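Local coordinates for protein 2-methyl-aconitate isomerase (Shewanella oneidensis, PDB 5K87) that catalyses the cis-trans isomerization of 2-methyl-aconitate in the 2-methylcitrate cycle of propionate breakdown, by base-catalysed proton abstraction and rotation about the C2-C3 bond, at residues I220-P225 and I330-A335; Q367-N372 and T376-I381. The protein carries 1 engineered substitution. One frame throughout, in Å; residues are numbered along the deposited sequence.

How the contacts relate
One helix packed against structure on two flanks is the example here, and Thr332 is the shared residue. In contact 1 the last turn of helix 324-334 packs on the end of strand 213-221 and the turn that follows it; contact 2 is the hairpin made by strands 360-371 and 374-391, whose Ala368 and Val377 face that same helix end. The centres of the two contacts are about 11 Å apart, and Thr332 CG2 lies 3.8 Å from Val377 CG2. Contact 1 is the closer to substrate-binding positions: the Ile220 side chain is about 9 Å from that of Lys283, and the side chain of Ala222 is about 13 Å from the bound malonate. Contact 2 is at the surface, its centre about 21 Å from that of the chain, and is remote from the substrate site.

Contact 1 (I220-P225 and I330-A335); sequences INAGIP and IGTAAA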
loop_
_atom_site.group_PDB
_atom_site.type_symbol
_atom_site.label_atom_id
_atom_site.label_comp_id
_atom_site.label_asym_id
_atom_site.label_seq_id
_atom_site.Cartn_x
_atom_site.Cartn_y
_atom_site.Cartn_z
ATOM N N ILE A 220 -3.887 -22.556 20.896
ATOM C CA ILE A 220 -4.809 -21.862 21.776
ATOM C C ILE A 220 -5.864 -21.122 20.968
ATOM O O ILE A 220 -5.590 -20.620 19.875
ATOM C CB ILE A 220 -4.039 -20.896 22.709
ATOM C CG1 ILE A 220 -4.946 -20.360 23.817
ATOM C CG2 ILE A 220 -3.380 -19.764 21.920
ATOM C CD1 ILE A 220 -4.196 -19.596 24.890
ATOM N N ASN A 221 -7.080 -21.077 21.489
ATOM C CA ASN A 221 -8.138 -20.325 20.844
ATOM C C ASN A 221 -8.580 -19.212 21.779
ATOM O O ASN A 221 -9.480 -19.390 22.603
ATOM C CB ASN A 221 -9.305 -21.229 20.464
ATOM C CG ASN A 221 -10.179 -20.612 19.404
ATOM O OD1 ASN A 221 -10.174 -19.393 19.217
ATOM N ND2 ASN A 221 -10.945 -21.444 18.706
ATOM N N ALA A 222 -7.899 -18.075 21.671
ATOM C CA ALA A 222 -8.187 -16.883 22.456
ATOM C C ALA A 222 -7.741 -15.687 21.619
ATOM O O ALA A 222 -6.584 -15.615 21.225
ATOM C CB ALA A 222 -7.430 -16.925 23.777
ATOM N N GLY A 223 -8.657 -14.771 21.325
ATOM C CA GLY A 223 -8.388 -13.691 20.391
ATOM C C GLY A 223 -8.605 -14.154 18.958
ATOM O O GLY A 223 -9.430 -13.596 18.225
ATOM N N ILE A 224 -7.867 -15.190 18.570
ATOM C CA ILE A 224 -8.008 -15.863 17.283
ATOM C C ILE A 224 -7.338 -17.219 17.492
ATOM O O ILE A 224 -6.437 -17.329 18.322
ATOM C CB ILE A 224 -7.325 -15.032 16.156
ATOM C CG1 ILE A 224 -7.745 -15.481 14.746
ATOM C CG2 ILE A 224 -5.811 -15.004 16.326
ATOM C CD1 ILE A 224 -7.608 -14.368 13.691
ATOM N N PRO A 225 -7.785 -18.271 16.783
ATOM C CA PRO A 225 -7.071 -19.544 16.956
ATOM C C PRO A 225 -5.633 -19.397 16.475
ATOM O O PRO A 225 -5.411 -18.892 15.365
ATOM C CB PRO A 225 -7.853 -20.519 16.068
ATOM C CG PRO A 225 -9.194 -19.897 15.895
ATOM C CD PRO A 225 -8.983 -18.414 15.938
ATOM N N ILE A 330 -1.245 -14.248 22.601
ATOM C CA ILE A 330 0.046 -14.215 23.281
ATOM C C ILE A 330 -0.137 -13.929 24.766
ATOM O O ILE A 330 0.403 -14.644 25.616
ATOM C CB ILE A 330 0.991 -13.163 22.662
ATOM C CG1 ILE A 330 1.389 -13.575 21.249
ATOM C CG2 ILE A 330 2.250 -12.978 23.527
ATOM C CD1 ILE A 330 1.943 -12.431 20.415
ATOM N N GLY A 331 -0.878 -12.875 25.085
ATOM C CA GLY A 331 -1.075 -12.500 26.477
ATOM C C GLY A 331 -1.797 -13.586 27.255
ATOM O O GLY A 331 -1.450 -13.883 28.410
ATOM N N THR A 332 -2.814 -14.178 26.637
ATOM C CA THR A 332 -3.568 -15.259 27.260
ATOM C C THR A 332 -2.689 -16.490 27.478
ATOM O O THR A 332 -2.660 -17.055 28.583
ATOM C CB THR A 332 -4.812 -15.624 26.418
ATOM O OG1 THR A 332 -5.640 -14.462 26.270
ATOM C CG2 THR A 332 -5.612 -16.738 27.076
ATOM N N ALA A 333 -1.961 -16.912 26.452
ATOM C CA ALA A 333 -1.104 -18.079 26.609
ATOM C C ALA A 333 -0.016 -17.817 27.640
ATOM O O ALA A 333 0.361 -18.717 28.412
ATOM C CB ALA A 333 -0.481 -18.483 25.275
ATOM N N ALA A 334 0.516 -16.602 27.649
ATOM C CA ALA A 334 1.578 -16.263 28.587
ATOM C C ALA A 334 1.098 -16.359 30.031
ATOM O O ALA A 334 1.901 -16.622 30.936
ATOM C CB ALA A 334 2.124 -14.883 28.312
ATOM N N ALA A 335 -0.198 -16.153 30.247
ATOM C CA ALA A 335 -0.779 -16.178 31.589
ATOM C C ALA A 335 -1.080 -17.592 32.088
ATOM O O ALA A 335 -1.440 -17.788 33.256
ATOM C CB ALA A 335 -2.049 -15.339 31.620
#
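Ile220 and Ala222 meet Thr332 and Ala333 where the tight turn of the beta hairpin of strands 213-221 and 225-230 abuts the last turn of helix 324-334, within a chain of the diaminopimelate epimerase clan. Ile220, next to the end of strand 213-221, does most of the reaching. Its CG1 branch stands opposite the backbone N (chi1 -169°) and, extended to its end, delivers CD1 onto the helix surface. There the methyl lies 3.8 Å from Ala333 N and 3.9 Å from Ala333 CB, and it also touches Thr332 CG2 at 3.9 Å. The small alanine thus lets the isoleucine tip approach the helix backbone itself. Ala222 makes the second contact, its CB packing 3.8 Å from Thr332 CG2, so that this single threonine methyl is met by both residues of the turn side. OG1 of Thr332 also borders Ala222 CB, but its polar need is met by a hydrogen bond to Val328 O, one turn back in the helix. Met197 and Phe228 also pack on Ile220, completing a buried setting. Beyond Ala222 the chain reverses through a classic gamma turn centred on Gly223, closed by a weak bond of 3.0 Å from Ile224 N to Ala222 O.

Contact 2 (Q367-N372 and T376-I381); sequences QAVQEN and TVIKAI
Gln367, fully extended with CG anti to its own backbone N (chi1 -178°), carries its side chain obliquely across that of Ile378, while Thr376, with OG1 between its backbone N and carbonyl carbon (chi1 65°), turns its hydroxyl back to Val369. These residues belong to a beta hairpin of strands 360-371 and 374-391. Val369 and Thr376 form a hydrogen-bonded antiparallel pair: Val369 N gives a bond of 2.8 Å to Thr376 O, and Thr376 N returns one to Val369 O. The threonine hydroxyl donates to that same carbonyl oxygen at 2.9 Å, tilted 34° from its plane and approaching from the face opposite the amide. Val369 O is therefore gripped by two donors of one residue, and the fit is close, since Val369 CG2 lies 3.2 Å from Thr376 OG1. A valine in place of Thr376 would probably leave Val369 O with the backbone N-H as its one donor from this strand and release the tie between side chain and neighbouring strand.

Further along, a classic beta bulge sets Ile378 and Lys379 together against Gln367, which accepts from Ile378 N through its O and donates from its N to Lys379 O at 3.0 Å. Both bulge side chains consequently accompany the glutamine: NE2 of its amide sits at Ile378 CD1 while OE1 lies nearer Ile378 CB and CG2, whereas Lys379 carries its NZ on to a salt bridge with Glu182 in strand 179-184. Ala368 and Val377 occupy the other face, CB to CG2, and look toward the end of helix 324-334. On the glutamine side, Ile378 CD1 comes within 3.3 Å of Gln367 NE2 and also packs 4.0 Å from Val369 CG1.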
loop_
_atom_site.group_PDB
_atom_site.type_symbol
_atom_site.label_atom_id
_atom_site.label_comp_id
_atom_site.label_asym_id
_atom_site.label_seq_id
_atom_site.Cartn_x
_atom_site.Cartn_y
_atom_site.Cartn_z
ATOM N N GLN A 367 -5.756 -11.545 32.460
ATOM C CA GLN A 367 -6.107 -11.887 33.832
ATOM C C GLN A 367 -6.606 -13.329 33.927
ATOM O O GLN A 367 -7.766 -13.613 33.615
ATOM C CB GLN A 367 -7.172 -10.914 34.333
ATOM C CG GLN A 367 -7.606 -11.116 35.772
ATOM C CD GLN A 367 -8.719 -10.166 36.173
ATOM O OE1 GLN A 367 -9.161 -9.333 35.378
ATOM N NE2 GLN A 367 -9.179 -10.285 37.415
ATOM N N ALA A 368 -5.716 -14.233 34.335
ATOM C CA ALA A 368 -6.051 -15.647 34.496
ATOM C C ALA A 368 -6.277 -15.986 35.959
ATOM O O ALA A 368 -5.428 -15.710 36.808
ATOM C CB ALA A 368 -4.959 -16.528 33.929
ATOM N N VAL A 369 -7.430 -16.579 36.244
ATOM C CA VAL A 369 -7.763 -16.978 37.603
ATOM C C VAL A 369 -8.272 -18.410 37.577
ATOM O O VAL A 369 -8.922 -18.842 36.626
ATOM C CB VAL A 369 -8.816 -16.037 38.258
ATOM C CG1 VAL A 369 -8.457 -14.577 38.031
ATOM C CG2 VAL A 369 -10.215 -16.322 37.753
ATOM N N GLN A 370 -7.953 -19.157 38.625
ATOM C CA GLN A 370 -8.439 -20.518 38.736
ATOM C C GLN A 370 -9.877 -20.508 39.213
ATOM O O GLN A 370 -10.255 -19.697 40.047
ATOM C CB GLN A 370 -7.566 -21.314 39.706
ATOM C CG GLN A 370 -6.202 -21.678 39.142
ATOM C CD GLN A 370 -6.146 -23.107 38.650
ATOM O OE1 GLN A 370 -6.468 -24.039 39.388
ATOM N NE2 GLN A 370 -5.743 -23.290 37.400
ATOM N N GLU A 371 -10.664 -21.417 38.659
ATOM C CA GLU A 371 -12.029 -21.646 39.081
ATOM C C GLU A 371 -12.236 -23.144 38.963
ATOM O O GLU A 371 -12.015 -23.708 37.902
ATOM C CB GLU A 371 -12.989 -20.905 38.150
ATOM C CG GLU A 371 -14.455 -21.046 38.502
ATOM C CD GLU A 371 -15.357 -20.487 37.418
ATOM O OE1 GLU A 371 -15.708 -21.244 36.488
ATOM O OE2 GLU A 371 -15.707 -19.291 37.493
ATOM N N ASN A 372 -12.610 -23.792 40.066
ATOM C CA ASN A 372 -12.809 -25.241 40.075
ATOM C C ASN A 372 -11.576 -25.996 39.569
ATOM O O ASN A 372 -11.683 -26.996 38.862
ATOM C CB ASN A 372 -14.058 -25.604 39.262
ATOM C CG ASN A 372 -14.494 -27.041 39.462
ATOM O OD1 ASN A 372 -14.811 -27.745 38.504
ATOM N ND2 ASN A 372 -14.502 -27.486 40.707
ATOM N N THR A 376 -9.459 -19.807 33.991
ATOM C CA THR A 376 -10.352 -18.937 33.251
ATOM C C THR A 376 -9.602 -17.638 32.997
ATOM O O THR A 376 -8.812 -17.187 33.833
ATOM C CB THR A 376 -11.622 -18.620 34.039
ATOM O OG1 THR A 376 -11.278 -17.863 35.202
ATOM C CG2 THR A 376 -12.329 -19.902 34.458
ATOM N N VAL A 377 -9.829 -17.043 31.832
ATOM C CA VAL A 377 -9.249 -15.743 31.536
ATOM C C VAL A 377 -10.354 -14.710 31.414
ATOM O O VAL A 377 -11.186 -14.761 30.508
ATOM C CB VAL A 377 -8.369 -15.762 30.280
ATOM C CG1 VAL A 377 -7.846 -14.364 29.987
ATOM C CG2 VAL A 377 -7.210 -16.725 30.477
ATOM N N ILE A 378 -10.369 -13.784 32.355
ATOM C CA ILE A 378 -11.436 -12.809 32.463
ATOM C C ILE A 378 -11.397 -11.794 31.321
ATOM O O ILE A 378 -12.435 -11.434 30.757
ATOM C CB ILE A 378 -11.346 -12.086 33.819
ATOM C CG1 ILE A 378 -11.582 -13.085 34.957
ATOM C CG2 ILE A 378 -12.341 -10.939 33.889
ATOM C CD1 ILE A 378 -11.410 -12.500 36.338
ATOM N N LYS A 379 -10.197 -11.335 30.994
ATOM C CA LYS A 379 -10.025 -10.336 29.952
ATOM C C LYS A 379 -8.565 -10.243 29.568
ATOM O O LYS A 379 -7.672 -10.642 30.331
ATOM C CB LYS A 379 -10.522 -8.963 30.415
ATOM C CG LYS A 379 -9.712 -8.377 31.555
ATOM C CD LYS A 379 -10.035 -6.903 31.788
ATOM C CE LYS A 379 -11.403 -6.714 32.416
ATOM N NZ LYS A 379 -11.662 -5.280 32.753
ATOM N N ALA A 380 -8.332 -9.731 28.366
ATOM C CA ALA A 380 -7.004 -9.346 27.921
ATOM C C ALA A 380 -7.054 -7.881 27.523
ATOM O O ALA A 380 -8.031 -7.425 26.921
ATOM C CB ALA A 380 -6.561 -10.197 26.757
ATOM N N ILE A 381 -6.014 -7.135 27.868
ATOM C CA ILE A 381 -6.022 -5.695 27.642
ATOM C C ILE A 381 -4.763 -5.229 26.936
ATOM O O ILE A 381 -3.686 -5.818 27.088
ATOM C CB ILE A 381 -6.171 -4.919 28.965
ATOM C CG1 ILE A 381 -4.913 -5.046 29.813
ATOM C CG2 ILE A 381 -7.382 -5.410 29.749
ATOM C CD1 ILE A 381 -4.897 -4.127 31.011
#